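Local coordinates for O-methyltransferase, putative (Bacillus cereus, PDB 3DUW), which probably transfers methyl groups from S-adenosylmethionine to hydroxyl groups of its substrates, and binds the product S-adenosylhomocysteine, at residues 100-103 against 104-107. Residues are numbered along the deposited sequence; the frame is centred on the assembly and turned at random.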
loop_
_atom_site.group_PDB
_atom_site.type_symbol
_atom_site.label_atom_id
_atom_site.label_comp_id
_atom_site.label_asym_id
_atom_site.label_seq_id
_atom_site.Cartn_x
_atom_site.Cartn_y
_atom_site.Cartn_z
ATOM N N ARG A 100 -7.628 -3.205 25.537
ATOM C CA ARG A 100 -8.505 -2.149 26.035
ATOM C C ARG A 100 -7.707 -1.156 26.866
ATOM O O ARG A 100 -7.928 0.048 26.786
ATOM C CB ARG A 100 -9.632 -2.730 26.896
ATOM C CG ARG A 100 -10.617 -3.576 26.123
ATOM C CD ARG A 100 -11.840 -3.947 26.960
ATOM N NE ARG A 100 -12.720 -4.841 26.212
ATOM C CZ ARG A 100 -12.673 -6.167 26.267
ATOM N NH1 ARG A 100 -11.798 -6.783 27.055
ATOM N NH2 ARG A 100 -13.472 -6.885 25.485
ATOM N N SER A 101 -6.769 -1.672 27.656
ATOM C CA SER A 101 -5.941 -0.834 28.513
ATOM C C SER A 101 -5.020 0.051 27.682
ATOM O O SER A 101 -4.864 1.237 27.969
ATOM C CB SER A 101 -5.127 -1.713 29.465
ATOM O OG SER A 101 -5.990 -2.544 30.231
ATOM N N ASN A 102 -4.415 -0.522 26.644
ATOM C CA ASN A 102 -3.526 0.245 25.780
ATOM C C ASN A 102 -4.312 1.281 24.999
ATOM O O ASN A 102 -3.865 2.415 24.835
ATOM C CB ASN A 102 -2.782 -0.678 24.814
ATOM C CG ASN A 102 -1.693 -1.476 25.502
ATOM O OD1 ASN A 102 -1.082 -1.004 26.459
ATOM N ND2 ASN A 102 -1.432 -2.681 25.009
ATOM N N ILE A 103 -5.483 0.886 24.516
ATOM C CA ILE A 103 -6.333 1.791 23.758
ATOM C C ILE A 103 -6.778 2.951 24.647
ATOM O O ILE A 103 -6.858 4.097 24.200
ATOM C CB ILE A 103 -7.555 1.033 23.194
ATOM C CG1 ILE A 103 -7.082 0.064 22.105
ATOM C CG2 ILE A 103 -8.579 2.010 22.636
ATOM C CD1 ILE A 103 -8.150 -0.881 21.605
ATOM N N GLU A 104 -7.046 2.654 25.915
ATOM C CA GLU A 104 -7.463 3.681 26.864
ATOM C C GLU A 104 -6.314 4.643 27.148
ATOM O O GLU A 104 -6.515 5.858 27.220
ATOM C CB GLU A 104 -7.930 3.036 28.172
ATOM C CG GLU A 104 -8.275 4.032 29.272
ATOM C CD GLU A 104 -9.400 4.967 28.881
ATOM O OE1 GLU A 104 -10.515 4.475 28.606
ATOM O OE2 GLU A 104 -9.171 6.195 28.851
ATOM N N ARG A 105 -5.107 4.103 27.301
ATOM C CA ARG A 105 -3.944 4.937 27.577
ATOM C C ARG A 105 -3.664 5.855 26.390
ATOM O O ARG A 105 -3.080 6.927 26.547
ATOM C CB ARG A 105 -2.716 4.070 27.881
ATOM C CG ARG A 105 -1.737 4.727 28.858
ATOM C CD ARG A 105 -0.572 3.820 29.248
ATOM N NE ARG A 105 -1.004 2.479 29.627
ATOM C CZ ARG A 105 -0.986 1.436 28.802
ATOM N NH1 ARG A 105 -0.548 1.581 27.560
ATOM N NH2 ARG A 105 -1.421 0.256 29.207
ATOM N N ALA A 106 -4.088 5.427 25.204
ATOM C CA ALA A 106 -3.900 6.209 23.988
ATOM C C ALA A 106 -5.083 7.161 23.783
ATOM O O ALA A 106 -5.160 7.863 22.776
ATOM C CB ALA A 106 -3.755 5.279 22.785
ATOM N N ASN A 107 -5.996 7.177 24.750
ATOM C CA ASN A 107 -7.181 8.034 24.709
ATOM C C ASN A 107 -8.036 7.809 23.465
ATOM O O ASN A 107 -8.452 8.764 22.810
ATOM C CB ASN A 107 -6.774 9.509 24.790
ATOM C CG ASN A 107 -6.108 9.858 26.105
ATOM O OD1 ASN A 107 -6.657 9.607 27.179
ATOM N ND2 ASN A 107 -4.919 10.444 26.028
#
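Two torsions bring Arg105 back over the preceding turn to Asn102: chi1 of -149°, away from a staggered value, and chi3 of -48°, where the chain bends. Asn102 in turn sets its CG beside its own backbone N, and the two side chains run alongside each other in the same direction. The guanidinium meets the amide end-on, both terminal nitrogens converging on one oxygen: NH1 of Arg105 lies 2.9 Å and NH2 3.0 Å from Asn102 OD1. That oxygen sits almost in the guanidinium plane, and NH1 approaches along a lone pair in the carbonyl plane, whereas NH2 is tilted out of that plane. With the two planar groups turned 70° apart, this end-on pair of N-H donors sharing one acceptor fixes the guanidinium without stacking it on the amide. Ser101 O lies 3.8 Å above one guanidinium face, displaced from its centre.

The backbone beneath is the last turn of the helix. Glu104 N donates to Arg100 O at 2.9 Å and Arg105 N to Ser101 O at 3.0 Å, but Ala106 N makes weak bonds to Asn102 O and Ile103 O. Asn107 then adopts positive phi, closing the helix in a Schellman motif; its N bonds to Glu104 O at 2.8 Å.

This C-terminal end belongs to the beta-alpha-beta unit of strand 85-90, helix 93-105 and strand 112-116 in the Rossmann-like methyltransferase fold. Asn102 ND2 bonds Gly69 O, next to Leu68 of the S-adenosylhomocysteine site, so the amide that receives Arg105 joins the helix end to the loop before helix 71-77. Asn102 also packs on Val28 and Val31 of helix 23-34, while Ile103 rests against Val112 and Val114 of strand 112-116 and Thr73 of helix 71-77.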